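Local coordinates for protein ORF48 (Lactococcus phage TP901-1, PDB 3UH8) that probably helps build the phage baseplate, the host-adhesion device, through an immunoglobulin-like N-terminal domain, at residues L22-I36 with N76-Q89. Numbering follows the deposited sequence.
Sequences LRHADVNSQAIVAQI and NGTLKYVASDNALQ
An antiparallel strand pair of an immunoglobulin-like domain, 30-36 beside 78-82, shows how backbone pairing along two strands can pass into side-chain contacts where the chains leave them. The axes run at 160°, and bonds from I36 N to G77 O and from A83 N to Q30 O close the two ends of the pairing. Between them I32 with Y81 and A34 with L79 are hydrogen-bonded pairs, each joined by two backbone bonds.

I32, A34, L79 and Y81 share one face. L79 holds CG between its backbone N and carbonyl carbon (chi1 64°), which spreads its two methyls over neighbours on the partner strand: CD1 lies 3.9 Å from A34 CB, and CD2 meets I36 CD1 at 3.6 Å. F98 and F100 of strand 92-103 pack on L79 as well, consistent with this face being turned to the domain's core. Y81 stacks on F52, while its hydroxyl bonds to E67 and accepts from S84 N. On the other face, A31 CB rests against the extended chain of K80, 3.9 Å from CE, and T78 CG2 touches the Q35 amide.

At the start of strand 30-36, Q30 reaches with its extended side chain to R23, at the end of strand 21-23. Its OE1 accepts from R23 N (2.6 Å) and its NE2 donates to R23 O (2.7 Å), both on carbonyl lone pairs, a double grip that fixes the amide's rotation. L88 lays both methyls against this amide, CD2 standing 3.5 Å from Q30 NE2, and crosses L22 at about a right angle. The H24 ring adds a weak bond, in its own plane, from ND1 to L88 O. S84, its OG accepting from A87 N, N-caps a short, weakly bonded helix around 85-89. Antiparallel strands with apolar side chains packed on one face are characteristic of the immunoglobulin-like beta-sandwich.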
loop_
_atom_site.group_PDB
_atom_site.type_symbol
_atom_site.label_atom_id
_atom_site.label_comp_id
_atom_site.label_asym_id
_atom_site.label_seq_id
_atom_site.Cartn_x
_atom_site.Cartn_y
_atom_site.Cartn_z
ATOM N N LEU A 22 10.036 8.691 -1.627
ATOM C CA LEU A 22 9.672 8.839 -3.037
ATOM C C LEU A 22 10.044 10.223 -3.584
ATOM O O LEU A 22 10.290 11.149 -2.809
ATOM C CB LEU A 22 8.174 8.534 -3.259
ATOM C CG LEU A 22 7.632 7.169 -2.793
ATOM C CD1 LEU A 22 6.140 7.067 -3.035
ATOM C CD2 LEU A 22 8.327 6.011 -3.490
ATOM N N ARG A 23 10.118 10.346 -4.921
ATOM C CA ARG A 23 10.452 11.595 -5.607
ATOM C C ARG A 23 9.252 12.113 -6.374
ATOM O O ARG A 23 8.666 11.391 -7.182
ATOM C CB ARG A 23 11.678 11.431 -6.513
ATOM C CG ARG A 23 12.987 11.324 -5.737
ATOM C CD ARG A 23 14.100 10.731 -6.577
ATOM N NE ARG A 23 13.769 9.384 -7.036
ATOM C CZ ARG A 23 14.641 8.385 -7.140
ATOM N NH1 ARG A 23 15.913 8.565 -6.814
ATOM N NH2 ARG A 23 14.241 7.195 -7.565
ATOM N N HIS A 24 8.886 13.365 -6.091
ATOM C CA HIS A 24 7.734 14.078 -6.635
ATOM C C HIS A 24 7.575 14.126 -8.169
ATOM O O HIS A 24 6.536 13.695 -8.680
ATOM C CB HIS A 24 7.627 15.468 -5.986
ATOM C CG HIS A 24 6.796 16.441 -6.756
ATOM N ND1 HIS A 24 5.424 16.318 -6.825
ATOM C CD2 HIS A 24 7.180 17.505 -7.496
ATOM C CE1 HIS A 24 5.017 17.314 -7.589
ATOM N NE2 HIS A 24 6.040 18.057 -8.014
ATOM N N ALA A 25 8.569 14.671 -8.891
ATOM C CA ALA A 25 8.494 14.830 -10.347
ATOM C C ALA A 25 9.343 13.823 -11.137
ATOM O O ALA A 25 9.780 14.127 -12.253
ATOM C CB ALA A 25 8.858 16.262 -10.726
ATOM N N ASP A 26 9.536 12.611 -10.575
ATOM C CA ASP A 26 10.335 11.528 -11.160
ATOM C C ASP A 26 9.964 11.174 -12.598
ATOM O O ASP A 26 8.789 11.024 -12.932
ATOM C CB ASP A 26 10.314 10.269 -10.269
ATOM C CG ASP A 26 11.489 9.312 -10.438
ATOM O OD1 ASP A 26 11.981 9.158 -11.578
ATOM O OD2 ASP A 26 11.889 8.683 -9.435
ATOM N N VAL A 27 11.004 11.037 -13.433
ATOM C CA VAL A 27 10.956 10.671 -14.849
ATOM C C VAL A 27 10.573 9.181 -14.966
ATOM O O VAL A 27 9.789 8.812 -15.847
ATOM C CB VAL A 27 12.337 11.005 -15.502
ATOM C CG1 VAL A 27 12.649 10.137 -16.722
ATOM C CG2 VAL A 27 12.436 12.488 -15.850
ATOM N N ASN A 28 11.116 8.343 -14.060
ATOM C CA ASN A 28 10.897 6.897 -14.035
ATOM C C ASN A 28 9.903 6.423 -12.971
ATOM O O ASN A 28 9.542 7.192 -12.070
ATOM C CB ASN A 28 12.236 6.156 -13.916
ATOM C CG ASN A 28 13.190 6.430 -15.054
ATOM O OD1 ASN A 28 12.870 6.244 -16.235
ATOM N ND2 ASN A 28 14.392 6.868 -14.719
ATOM N N SER A 29 9.468 5.143 -13.101
ATOM C CA SER A 29 8.498 4.543 -12.190
ATOM C C SER A 29 9.053 4.329 -10.785
ATOM O O SER A 29 10.259 4.176 -10.590
ATOM C CB SER A 29 7.895 3.266 -12.772
ATOM O OG SER A 29 8.721 2.129 -12.602
ATOM N N GLN A 30 8.155 4.396 -9.797
ATOM C CA GLN A 30 8.472 4.266 -8.372
ATOM C C GLN A 30 7.433 3.347 -7.757
ATOM O O GLN A 30 6.238 3.628 -7.840
ATOM C CB GLN A 30 8.450 5.631 -7.668
ATOM C CG GLN A 30 9.516 6.606 -8.141
ATOM C CD GLN A 30 9.387 7.920 -7.428
ATOM O OE1 GLN A 30 10.105 8.198 -6.469
ATOM N NE2 GLN A 30 8.446 8.744 -7.860
ATOM N N ALA A 31 7.878 2.235 -7.166
ATOM C CA ALA A 31 6.947 1.273 -6.595
ATOM C C ALA A 31 7.239 0.866 -5.163
ATOM O O ALA A 31 8.403 0.794 -4.761
ATOM C CB ALA A 31 6.867 0.039 -7.484
ATOM N N ILE A 32 6.160 0.600 -4.400
ATOM C CA ILE A 32 6.228 0.140 -3.009
ATOM C C ILE A 32 5.943 -1.371 -3.004
ATOM O O ILE A 32 4.835 -1.787 -3.353
ATOM C CB ILE A 32 5.277 0.933 -2.056
ATOM C CG1 ILE A 32 5.693 2.424 -1.950
ATOM C CG2 ILE A 32 5.213 0.274 -0.656
ATOM C CD1 ILE A 32 4.656 3.371 -1.259
ATOM N N VAL A 33 6.949 -2.175 -2.655
ATOM C CA VAL A 33 6.833 -3.630 -2.584
ATOM C C VAL A 33 6.505 -3.934 -1.122
ATOM O O VAL A 33 7.282 -3.584 -0.234
ATOM C CB VAL A 33 8.101 -4.367 -3.098
ATOM C CG1 VAL A 33 7.893 -5.881 -3.102
ATOM C CG2 VAL A 33 8.493 -3.882 -4.493
ATOM N N ALA A 34 5.320 -4.495 -0.865
ATOM C CA ALA A 34 4.903 -4.756 0.511
ATOM C C ALA A 34 4.637 -6.217 0.843
ATOM O O ALA A 34 3.955 -6.911 0.089
ATOM C CB ALA A 34 3.700 -3.897 0.875
ATOM N N GLN A 35 5.175 -6.673 1.991
ATOM C CA GLN A 35 4.960 -8.017 2.529
ATOM C C GLN A 35 3.829 -7.896 3.565
ATOM O O GLN A 35 3.995 -7.204 4.570
ATOM C CB GLN A 35 6.259 -8.575 3.159
ATOM C CG GLN A 35 6.049 -9.849 3.978
ATOM C CD GLN A 35 6.411 -11.095 3.223
ATOM O OE1 GLN A 35 7.588 -11.446 3.095
ATOM N NE2 GLN A 35 5.407 -11.814 2.743
ATOM N N ILE A 36 2.655 -8.482 3.280
ATOM C CA ILE A 36 1.511 -8.453 4.183
ATOM C C ILE A 36 1.731 -9.492 5.285
ATOM O O ILE A 36 2.129 -10.629 5.025
ATOM C CB ILE A 36 0.156 -8.573 3.445
ATOM C CG1 ILE A 36 0.080 -7.629 2.211
ATOM C CG2 ILE A 36 -1.023 -8.344 4.373
ATOM C CD1 ILE A 36 0.430 -6.066 2.414
ATOM N N ASN A 76 1.867 -15.759 -1.245
ATOM C CA ASN A 76 3.055 -15.386 -0.467
ATOM C C ASN A 76 2.869 -14.096 0.350
ATOM O O ASN A 76 3.774 -13.691 1.087
ATOM C CB ASN A 76 4.294 -15.308 -1.363
ATOM C CG ASN A 76 4.819 -16.658 -1.787
ATOM O OD1 ASN A 76 5.383 -17.408 -0.996
ATOM N ND2 ASN A 76 4.676 -16.988 -3.056
ATOM N N GLY A 77 1.693 -13.482 0.217
ATOM C CA GLY A 77 1.325 -12.259 0.915
ATOM C C GLY A 77 2.092 -11.026 0.490
ATOM O O GLY A 77 2.374 -10.164 1.325
ATOM N N THR A 78 2.438 -10.927 -0.810
ATOM C CA THR A 78 3.176 -9.776 -1.335
ATOM C C THR A 78 2.393 -8.992 -2.372
ATOM O O THR A 78 1.530 -9.544 -3.056
ATOM C CB THR A 78 4.562 -10.164 -1.870
ATOM O OG1 THR A 78 4.425 -11.041 -2.987
ATOM C CG2 THR A 78 5.461 -10.766 -0.811
ATOM N N LEU A 79 2.710 -7.696 -2.488
ATOM C CA LEU A 79 2.104 -6.796 -3.464
ATOM C C LEU A 79 3.102 -5.752 -3.957
ATOM O O LEU A 79 4.042 -5.397 -3.239
ATOM C CB LEU A 79 0.803 -6.142 -2.936
ATOM C CG LEU A 79 0.878 -5.203 -1.718
ATOM C CD1 LEU A 79 1.205 -3.778 -2.135
ATOM C CD2 LEU A 79 -0.436 -5.193 -0.979
ATOM N N LYS A 80 2.871 -5.241 -5.168
ATOM C CA LYS A 80 3.686 -4.201 -5.774
ATOM C C LYS A 80 2.758 -3.081 -6.235
ATOM O O LYS A 80 1.955 -3.286 -7.148
ATOM C CB LYS A 80 4.524 -4.769 -6.936
ATOM C CG LYS A 80 5.461 -3.755 -7.584
ATOM C CD LYS A 80 6.212 -4.365 -8.751
ATOM C CE LYS A 80 7.054 -3.341 -9.466
ATOM N NZ LYS A 80 7.894 -3.964 -10.518
ATOM N N TYR A 81 2.834 -1.918 -5.570
ATOM C CA TYR A 81 2.021 -0.756 -5.928
ATOM C C TYR A 81 2.897 0.309 -6.589
ATOM O O TYR A 81 3.867 0.752 -5.982
ATOM C CB TYR A 81 1.259 -0.181 -4.703
ATOM C CG TYR A 81 0.741 1.225 -4.934
ATOM C CD1 TYR A 81 -0.349 1.465 -5.762
ATOM C CD2 TYR A 81 1.392 2.325 -4.377
ATOM C CE1 TYR A 81 -0.792 2.760 -6.022
ATOM C CE2 TYR A 81 0.956 3.626 -4.626
ATOM C CZ TYR A 81 -0.129 3.839 -5.459
ATOM O OH TYR A 81 -0.557 5.120 -5.702
ATOM N N VAL A 82 2.531 0.736 -7.806
ATOM C CA VAL A 82 3.256 1.783 -8.537
ATOM C C VAL A 82 2.682 3.132 -8.104
ATOM O O VAL A 82 1.483 3.368 -8.279
ATOM C CB VAL A 82 3.219 1.573 -10.078
ATOM C CG1 VAL A 82 3.915 2.719 -10.818
ATOM C CG2 VAL A 82 3.843 0.233 -10.466
ATOM N N ALA A 83 3.528 3.995 -7.501
ATOM C CA ALA A 83 3.128 5.318 -7.017
ATOM C C ALA A 83 2.539 6.167 -8.137
ATOM O O ALA A 83 3.210 6.442 -9.135
ATOM C CB ALA A 83 4.303 6.033 -6.361
ATOM N N SER A 84 1.252 6.516 -7.986
ATOM C CA SER A 84 0.502 7.344 -8.929
ATOM C C SER A 84 0.907 8.803 -8.735
ATOM O O SER A 84 1.603 9.119 -7.767
ATOM C CB SER A 84 -0.996 7.192 -8.677
ATOM O OG SER A 84 -1.354 7.647 -7.380
ATOM N N ASP A 85 0.446 9.699 -9.625
ATOM C CA ASP A 85 0.709 11.132 -9.497
ATOM C C ASP A 85 0.044 11.678 -8.222
ATOM O O ASP A 85 0.593 12.577 -7.590
ATOM C CB ASP A 85 0.237 11.894 -10.749
ATOM C CG ASP A 85 1.084 11.673 -11.992
ATOM O OD1 ASP A 85 2.281 11.325 -11.848
ATOM O OD2 ASP A 85 0.564 11.886 -13.108
ATOM N N ASN A 86 -1.106 11.084 -7.823
ATOM C CA ASN A 86 -1.859 11.438 -6.616
ATOM C C ASN A 86 -1.066 11.072 -5.358
ATOM O O ASN A 86 -1.016 11.866 -4.415
ATOM C CB ASN A 86 -3.223 10.737 -6.607
ATOM C CG ASN A 86 -4.284 11.387 -5.742
ATOM O OD1 ASN A 86 -4.007 12.062 -4.743
ATOM N ND2 ASN A 86 -5.541 11.172 -6.102
ATOM N N ALA A 87 -0.432 9.883 -5.357
ATOM C CA ALA A 87 0.391 9.399 -4.248
ATOM C C ALA A 87 1.675 10.221 -4.056
ATOM O O ALA A 87 2.222 10.243 -2.953
ATOM C CB ALA A 87 0.735 7.934 -4.456
ATOM N N LEU A 88 2.144 10.899 -5.119
ATOM C CA LEU A 88 3.369 11.707 -5.118
ATOM C C LEU A 88 3.132 13.212 -4.973
ATOM O O LEU A 88 4.096 13.962 -4.798
ATOM C CB LEU A 88 4.166 11.451 -6.416
ATOM C CG LEU A 88 4.615 10.023 -6.709
ATOM C CD1 LEU A 88 4.991 9.878 -8.164
ATOM C CD2 LEU A 88 5.771 9.618 -5.826
ATOM N N GLN A 89 1.870 13.662 -5.031
ATOM C CA GLN A 89 1.507 15.071 -4.994
ATOM C C GLN A 89 1.896 15.828 -3.729
ATOM O O GLN A 89 2.462 16.906 -3.851
ATOM C CB GLN A 89 0.027 15.256 -5.300
ATOM C CG GLN A 89 -0.324 16.655 -5.776
ATOM C CD GLN A 89 -1.810 16.786 -5.899
ATOM O OE1 GLN A 89 -2.481 17.394 -5.060
ATOM N NE2 GLN A 89 -2.364 16.148 -6.910
HETATM O O HOH W 1 5.026 12.020 -11.313
HETATM O O HOH W 2 5.693 5.754 -10.386
#